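Local atomic coordinates of forkhead-associated 1 (Saccharomyces cerevisiae, PDB entry 6C4U), a protein that probably binds phosphothreonine peptides as an engineered forkhead-associated domain, made here to recognise a phosphorylated peptide of the human transcription factor c-Myc. Residues Ile4-Ile9 / Arg18-Asp23; Lys36-Gly41 / Ile63-Asp68; Gln94-Gly99 / Leu115-Asn120. All blocks are in the same frame, centred on the assembly; numbering follows the deposited sequence.

Contact 1: Ile4-Ile9 / Arg18-Asp23; sequences IVFRVI and RDFSAD
A first torsion of 72° sets CG of Phe6 between its backbone N and carbonyl carbon and turns the ring back toward Phe20, whose CG, at -71°, lies anti to the carbonyl carbon. The rings lie close to parallel yet slid apart, so they barely overlap. Phe6 CZ meets Phe20 CD2 at 3.3 Å, while Phe20 CB stands over the Phe6 face in a CH-pi contact, 4.0 Å from the centroid of that ring. Val8 CG2 comes to the edge of the Phe20 ring in its plane, 3.6 Å from CE2 of Phe20.

The backbone beneath is an N-terminal beta hairpin interrupted by a classic beta bulge. Val5 N donates to Phe20 O at 2.8 Å, and Phe6 N reaches the same Phe20 O only weakly, which moves the register by one residue between Ile4-Ser21 and Phe6-Phe20. Regular pairing then resumes, with Val8 and Arg18 exchanging two backbone bonds.

On the other face, Arg7 and Asp19 run side by side in the same direction. The guanidinium grips the carboxylate side-on as a salt bridge: NE of Arg7 goes to OD1 of Asp19, NH2 of Arg7 to OD2 of Asp19 at 3.1 Å, with the two planes turned 50° apart. Phe118 of strand 112-119 also touches Arg7, and Ile4 CD1 rests 3.5 Å from Asp19 CB.

Contact 2: Lys36-Gly41 / Ile63-Asp68; sequences KVWTFG and ILLGED
Ile63 and Phe40 meet in the apolar centre, the isoleucine chain crossing the phenylalanine so that Ile63 CD1 sits 3.6 Å from Phe40 CE1. CG1 of Ile63 is placed beside its backbone N (chi1 -68°), and this carries CD1 out to the ring. Next along the same face comes Trp38. Its six-membered ring lies alongside Leu65, with Trp38 CZ3 3.9 Å from Leu65 CB, and its edge faces the backbone, Trp38 CE3 being 3.4 Å from Ile63 O. One indole face is covered near its rim by Lys36 CG, and the lysine chain then runs on, extended, away from the other strand. With an alanine in place of Trp38, Leu65 CB and the Lys36 chain would probably lose the surface they lie against.

On the reverse face Val37 and Leu64 point the same way, side by side, Val37 CG2 being 4.1 Å from Leu64 CG. Between the two faces runs the polar seam of an antiparallel pair. Trp38 and Ile63 exchange two bonds, Trp38 N to Ile63 O at 3.0 Å and Ile63 N to Trp38 O at 2.8 Å, and Leu65 N gives a nearly straight one (174° at the hydrogen) to Lys36 O.

Both strands belong to the mixed sheet of the FHA beta sandwich: 34-41 lies between 48-49 and 61-66, while 71-75 flanks 61-66 and sends Leu71 against both Ile63 and Leu65.

Contact 3: Gln94-Gly99 / Leu115-Asn120; sequences QLLSQG and LVIFIN
Ile119 lays its CD1 over the backbone of the 94-99 segment, 3.6 Å from Leu96 O and equally 3.6 Å from Ser97 C. A chi1 of -56°, with CG1 of Ile119 anti to the carbonyl carbon, directs the far methyl at the backbone of Leu96 and Ser97. Deeper in, two apolar chains meet more loosely: Leu96 CD1 is 4.4 Å from Ile117 CG1, both residues being buried.

Gln98 approaches from the solvent side. Its chain bends at chi2, which brings the terminal amide back beside Phe118. The two side chains lie side by side and point the same way, amide and ring planes 18° apart, Gln98 CD being 3.7 Å from Phe118 CD1. The amide also passes close to the backbone, with Gln98 CD 3.6 Å from Ile119 N.

Gly99 follows with a positive phi of 68°, and the chain turns there. Its N gives Ile117 O a weak, bent hydrogen bond of 3.0 Å, and its O lies 3.9 Å from Val116 CG1. The two segments form no ladder of backbone pairs: Leu96 meets Ile117 across the sandwich, and the loop after it folds against the C-terminal part of strand 112-119.

That loop is a crossover of the FHA beta sandwich. Strand 94-96 ends the mixed sheet, pairing with 71-75, whereas the chain beyond Gly99 enters strand 101-105, the antiparallel neighbour of 112-119 in the other sheet. Asp100 ties the turn to itself and to strand 112-119: its side chain takes Ser97 N, and its backbone pairs with Ile117. Just past strand 112-119, Asn120 caps helix 121-125 and also reaches Ile4 O.

In the fold
The three contacts sample one beta sandwich. Contact 1 is an edge hairpin of the antiparallel sheet, contact 2 an interior strand pair of the mixed sheet, and contact 3 a place where the chain passes from one sheet to the other. Contact 2 is the most buried, and its side-chain chemistry is almost wholly apolar; contact 1 divides between an aromatic inner face and a charged outer one, while contact 3 has a buried apolar base beneath a polar, exposed loop. Contact 3 shares the antiparallel sheet with contact 1 and, through strand 94-96, the mixed sheet with contact 2. Trp38 packs against Phe6 and Phe20, and Ile63 against Leu96 and Ile117, joining all three in one core.

Contact 1: Ile4-Ile9 / Arg18-Asp23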
# COMPACT_ATOMS: atom_id res chain seq x y z
N ILE F 4 8.85 -10.76 7.62
CA ILE F 4 7.92 -10.13 6.79
C ILE F 4 6.75 -9.48 7.46
O ILE F 4 6.07 -10.12 8.23
CB ILE F 4 7.47 -11.16 5.70
CG1 ILE F 4 7.14 -10.34 4.53
CG2 ILE F 4 6.56 -12.38 6.07
CD1 ILE F 4 8.45 -9.85 3.91
N VAL F 5 6.46 -8.23 7.14
CA VAL F 5 5.32 -7.54 7.77
C VAL F 5 4.02 -7.89 7.07
O VAL F 5 3.02 -8.20 7.74
CB VAL F 5 5.49 -6.01 7.75
CG1 VAL F 5 4.31 -5.34 8.45
CG2 VAL F 5 6.83 -5.61 8.38
N PHE F 6 4.05 -7.79 5.75
CA PHE F 6 2.88 -8.07 4.91
C PHE F 6 3.32 -8.37 3.49
O PHE F 6 4.47 -8.15 3.10
CB PHE F 6 1.87 -6.91 4.93
CG PHE F 6 2.32 -5.68 4.17
CD1 PHE F 6 3.25 -4.80 4.71
CD2 PHE F 6 1.78 -5.38 2.93
CE1 PHE F 6 3.67 -3.68 4.00
CE2 PHE F 6 2.20 -4.26 2.23
CZ PHE F 6 3.14 -3.42 2.75
N ARG F 7 2.35 -8.87 2.72
CA ARG F 7 2.59 -9.35 1.37
C ARG F 7 1.47 -8.84 0.47
O ARG F 7 0.32 -8.77 0.87
CB ARG F 7 2.62 -10.87 1.41
CG ARG F 7 2.56 -11.55 0.06
CD ARG F 7 2.64 -13.08 0.25
NE ARG F 7 3.99 -13.54 0.58
CZ ARG F 7 4.30 -14.45 1.53
NH1 ARG F 7 3.38 -14.97 2.32
NH2 ARG F 7 5.57 -14.77 1.71
N VAL F 8 1.84 -8.53 -0.77
CA VAL F 8 0.93 -7.88 -1.71
C VAL F 8 0.84 -8.70 -2.97
O VAL F 8 1.83 -8.96 -3.65
CB VAL F 8 1.42 -6.46 -2.08
CG1 VAL F 8 0.60 -5.85 -3.16
CG2 VAL F 8 1.37 -5.57 -0.87
N ILE F 9 -0.38 -9.12 -3.28
CA ILE F 9 -0.68 -10.05 -4.35
C ILE F 9 -1.58 -9.38 -5.34
O ILE F 9 -2.61 -8.80 -4.98
CB ILE F 9 -1.44 -11.24 -3.70
CG1 ILE F 9 -0.63 -11.81 -2.55
CG2 ILE F 9 -1.72 -12.32 -4.68
CD1 ILE F 9 -1.41 -12.76 -1.71
N ARG F 18 4.77 -9.50 -3.99
CA ARG F 18 5.84 -8.76 -3.33
C ARG F 18 5.70 -8.78 -1.82
O ARG F 18 4.61 -8.58 -1.30
CB ARG F 18 5.89 -7.32 -3.78
CG ARG F 18 6.65 -7.00 -5.02
CD ARG F 18 8.17 -7.18 -4.91
NE ARG F 18 8.75 -7.10 -6.23
CZ ARG F 18 8.95 -8.13 -7.08
NH1 ARG F 18 8.61 -9.38 -6.76
NH2 ARG F 18 9.48 -7.89 -8.27
N ASP F 19 6.81 -9.15 -1.17
CA ASP F 19 6.90 -9.23 0.28
C ASP F 19 7.60 -8.00 0.79
O ASP F 19 8.57 -7.49 0.16
CB ASP F 19 7.77 -10.47 0.57
CG ASP F 19 7.00 -11.77 0.48
OD1 ASP F 19 5.73 -11.71 0.37
OD2 ASP F 19 7.67 -12.82 0.55
N PHE F 20 7.09 -7.47 1.91
CA PHE F 20 7.60 -6.24 2.51
C PHE F 20 7.97 -6.53 3.96
O PHE F 20 7.11 -6.90 4.78
CB PHE F 20 6.52 -5.18 2.46
CG PHE F 20 6.25 -4.67 1.09
CD1 PHE F 20 7.22 -3.97 0.39
CD2 PHE F 20 5.03 -4.89 0.48
CE1 PHE F 20 6.99 -3.49 -0.88
CE2 PHE F 20 4.80 -4.44 -0.79
CZ PHE F 20 5.76 -3.74 -1.47
N SER F 21 9.26 -6.37 4.27
CA SER F 21 9.79 -6.74 5.59
C SER F 21 10.33 -5.53 6.32
O SER F 21 10.47 -4.43 5.74
CB SER F 21 10.91 -7.78 5.43
OG SER F 21 11.82 -7.33 4.47
N ALA F 22 10.64 -5.74 7.59
CA ALA F 22 11.25 -4.71 8.43
C ALA F 22 12.02 -5.35 9.58
O ALA F 22 11.56 -6.32 10.19
CB ALA F 22 10.17 -3.79 8.95
N ASP F 23 13.19 -4.77 9.86
CA ASP F 23 14.05 -5.20 10.97
C ASP F 23 13.37 -4.82 12.28
O ASP F 23 13.08 -3.66 12.50
CB ASP F 23 15.41 -4.49 10.82
CG ASP F 23 16.47 -4.98 11.81
OD1 ASP F 23 16.19 -5.84 12.67
OD2 ASP F 23 17.61 -4.48 11.71

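Contact 2: Lys36-Gly41 / Ile63-Asp68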
# COMPACT_ATOMS: atom_id res chain seq x y z
N LYS F 36 7.46 2.67 9.82
CA LYS F 36 7.97 2.48 8.46
C LYS F 36 6.93 2.86 7.41
O LYS F 36 5.71 2.75 7.67
CB LYS F 36 8.42 1.02 8.27
CG LYS F 36 9.10 0.77 6.94
CD LYS F 36 10.15 -0.34 6.97
CE LYS F 36 10.96 -0.29 5.67
NZ LYS F 36 12.19 -1.12 5.71
N VAL F 37 7.39 3.30 6.24
CA VAL F 37 6.48 3.69 5.16
C VAL F 37 6.88 3.10 3.82
O VAL F 37 8.03 3.23 3.37
CB VAL F 37 6.42 5.21 5.01
CG1 VAL F 37 5.44 5.61 3.89
CG2 VAL F 37 6.03 5.85 6.33
N TRP F 38 5.90 2.49 3.15
CA TRP F 38 6.09 1.98 1.80
C TRP F 38 5.20 2.76 0.87
O TRP F 38 4.05 3.02 1.20
CB TRP F 38 5.70 0.52 1.75
CG TRP F 38 6.55 -0.35 2.60
CD1 TRP F 38 7.76 -0.90 2.27
CD2 TRP F 38 6.26 -0.78 3.92
NE1 TRP F 38 8.22 -1.66 3.29
CE2 TRP F 38 7.33 -1.59 4.33
CE3 TRP F 38 5.23 -0.53 4.81
CZ2 TRP F 38 7.36 -2.21 5.58
CZ3 TRP F 38 5.28 -1.14 6.08
CH2 TRP F 38 6.35 -1.98 6.44
N THR F 39 5.72 3.12 -0.30
CA THR F 39 4.94 3.86 -1.29
C THR F 39 4.70 3.03 -2.54
O THR F 39 5.53 2.23 -2.94
CB THR F 39 5.62 5.16 -1.71
OG1 THR F 39 6.89 4.86 -2.32
CG2 THR F 39 5.86 6.05 -0.52
N PHE F 40 3.56 3.29 -3.16
CA PHE F 40 3.05 2.55 -4.28
C PHE F 40 2.75 3.60 -5.35
O PHE F 40 2.02 4.54 -5.08
CB PHE F 40 1.75 1.84 -3.87
CG PHE F 40 1.96 0.70 -2.92
CD1 PHE F 40 2.27 0.93 -1.59
CD2 PHE F 40 1.80 -0.61 -3.35
CE1 PHE F 40 2.49 -0.12 -0.73
CE2 PHE F 40 2.01 -1.66 -2.48
CZ PHE F 40 2.36 -1.41 -1.17
N GLY F 41 3.31 3.44 -6.54
CA GLY F 41 3.00 4.40 -7.60
C GLY F 41 3.58 4.12 -8.97
O GLY F 41 4.29 3.13 -9.18
N ILE F 63 1.55 2.83 2.52
CA ILE F 63 1.14 1.96 3.60
C ILE F 63 2.10 2.26 4.74
O ILE F 63 3.30 2.31 4.55
CB ILE F 63 1.14 0.48 3.17
CG1 ILE F 63 0.02 0.27 2.15
CG2 ILE F 63 0.97 -0.44 4.38
CD1 ILE F 63 -0.07 -1.10 1.55
N LEU F 64 1.54 2.48 5.92
CA LEU F 64 2.32 2.88 7.08
C LEU F 64 2.28 1.79 8.12
O LEU F 64 1.21 1.28 8.44
CB LEU F 64 1.74 4.15 7.68
CG LEU F 64 2.00 5.47 7.00
CD1 LEU F 64 1.62 5.52 5.53
CD2 LEU F 64 1.27 6.53 7.83
N LEU F 65 3.44 1.48 8.68
CA LEU F 65 3.51 0.57 9.82
C LEU F 65 3.40 1.39 11.10
O LEU F 65 4.29 2.15 11.41
CB LEU F 65 4.81 -0.24 9.81
CG LEU F 65 5.02 -1.18 11.00
CD1 LEU F 65 3.88 -2.14 11.23
CD2 LEU F 65 6.27 -2.02 10.78
N GLY F 66 2.30 1.21 11.82
CA GLY F 66 2.05 1.85 13.12
C GLY F 66 2.86 1.26 14.27
O GLY F 66 3.48 0.21 14.14
N GLU F 67 2.83 1.97 15.40
CA GLU F 67 3.45 1.52 16.65
C GLU F 67 2.83 0.21 17.14
O GLU F 67 3.53 -0.69 17.59
CB GLU F 67 3.30 2.62 17.71
CG GLU F 67 4.19 2.47 18.95
CD GLU F 67 4.40 3.76 19.71
OE1 GLU F 67 3.62 4.71 19.51
OE2 GLU F 67 5.34 3.79 20.51
N ASP F 68 1.51 0.12 17.02
CA ASP F 68 0.75 -1.08 17.39
C ASP F 68 1.07 -2.36 16.59
O ASP F 68 0.61 -3.45 16.97
CB ASP F 68 -0.79 -0.80 17.38
CG ASP F 68 -1.30 -0.24 16.03
OD1 ASP F 68 -0.50 -0.02 15.08
OD2 ASP F 68 -2.53 0.00 15.92

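Contact 3: Gln94-Gly99 / Leu115-Asn120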
# COMPACT_ATOMS: atom_id res chain seq x y z
N GLN F 94 -6.43 5.17 6.83
CA GLN F 94 -7.40 4.07 7.05
C GLN F 94 -6.73 2.77 7.49
O GLN F 94 -5.71 2.39 6.91
CB GLN F 94 -8.20 3.79 5.77
CG GLN F 94 -8.81 5.02 5.11
CD GLN F 94 -9.91 5.67 5.90
OE1 GLN F 94 -10.21 5.29 7.03
NE2 GLN F 94 -10.56 6.67 5.28
N LEU F 95 -7.31 2.09 8.48
CA LEU F 95 -6.77 0.82 8.99
C LEU F 95 -6.91 -0.30 7.97
O LEU F 95 -7.99 -0.48 7.41
CB LEU F 95 -7.53 0.40 10.26
CG LEU F 95 -6.83 -0.72 11.07
CD1 LEU F 95 -5.68 -0.17 11.93
CD2 LEU F 95 -7.84 -1.45 11.93
N LEU F 96 -5.83 -1.04 7.74
CA LEU F 96 -5.85 -2.20 6.87
C LEU F 96 -6.08 -3.46 7.69
O LEU F 96 -5.33 -3.75 8.62
CB LEU F 96 -4.56 -2.35 6.07
CG LEU F 96 -4.33 -1.30 5.00
CD1 LEU F 96 -2.94 -1.46 4.43
CD2 LEU F 96 -5.34 -1.43 3.90
N SER F 97 -7.15 -4.17 7.34
CA SER F 97 -7.47 -5.48 7.88
C SER F 97 -6.87 -6.55 6.96
O SER F 97 -6.54 -6.31 5.79
CB SER F 97 -8.98 -5.68 7.98
OG SER F 97 -9.64 -4.56 8.57
N GLN F 98 -6.73 -7.74 7.53
CA GLN F 98 -6.36 -8.93 6.78
C GLN F 98 -7.19 -9.14 5.51
O GLN F 98 -8.40 -8.93 5.51
CB GLN F 98 -6.43 -10.16 7.69
CG GLN F 98 -6.08 -11.46 7.01
CD GLN F 98 -4.66 -11.49 6.48
OE1 GLN F 98 -3.78 -12.08 7.05
NE2 GLN F 98 -4.36 -10.70 5.43
N GLY F 99 -6.51 -9.49 4.42
CA GLY F 99 -7.19 -9.75 3.17
C GLY F 99 -7.85 -8.57 2.48
O GLY F 99 -8.65 -8.78 1.59
N LEU F 115 -4.95 -5.03 -5.82
CA LEU F 115 -3.92 -5.63 -4.98
C LEU F 115 -4.57 -6.12 -3.69
O LEU F 115 -5.53 -5.51 -3.21
CB LEU F 115 -2.86 -4.61 -4.62
CG LEU F 115 -2.27 -3.75 -5.72
CD1 LEU F 115 -1.16 -2.87 -5.10
CD2 LEU F 115 -1.82 -4.55 -6.94
N VAL F 116 -4.03 -7.19 -3.13
CA VAL F 116 -4.60 -7.76 -1.91
C VAL F 116 -3.52 -7.88 -0.85
O VAL F 116 -2.42 -8.38 -1.12
CB VAL F 116 -5.25 -9.12 -2.18
CG1 VAL F 116 -5.77 -9.76 -0.90
CG2 VAL F 116 -6.41 -8.94 -3.16
N ILE F 117 -3.85 -7.42 0.36
CA ILE F 117 -2.89 -7.38 1.45
C ILE F 117 -3.06 -8.62 2.27
O ILE F 117 -4.20 -8.97 2.66
CB ILE F 117 -3.10 -6.15 2.38
CG1 ILE F 117 -3.20 -4.85 1.57
CG2 ILE F 117 -1.99 -6.03 3.41
CD1 ILE F 117 -2.05 -4.62 0.63
N PHE F 118 -1.93 -9.29 2.52
CA PHE F 118 -1.92 -10.47 3.37
C PHE F 118 -0.94 -10.12 4.47
O PHE F 118 0.24 -9.86 4.22
CB PHE F 118 -1.58 -11.73 2.60
CG PHE F 118 -1.34 -12.92 3.45
CD1 PHE F 118 -2.31 -13.44 4.35
CD2 PHE F 118 -0.17 -13.58 3.34
CE1 PHE F 118 -2.06 -14.56 5.09
CE2 PHE F 118 0.10 -14.76 4.09
CZ PHE F 118 -0.85 -15.22 4.96
N ILE F 119 -1.44 -10.02 5.70
CA ILE F 119 -0.74 -9.46 6.81
C ILE F 119 -0.18 -10.62 7.62
O ILE F 119 -0.92 -11.48 8.09
CB ILE F 119 -1.61 -8.57 7.69
CG1 ILE F 119 -2.23 -7.46 6.82
CG2 ILE F 119 -0.80 -7.98 8.84
CD1 ILE F 119 -3.29 -6.49 7.48
N ASN F 120 1.15 -10.65 7.78
CA ASN F 120 1.82 -11.67 8.55
C ASN F 120 1.60 -11.42 10.05
O ASN F 120 2.21 -10.51 10.64
CB ASN F 120 3.32 -11.69 8.23
CG ASN F 120 4.11 -12.65 9.13
OD1 ASN F 120 3.53 -13.43 9.88
ND2 ASN F 120 5.43 -12.58 9.06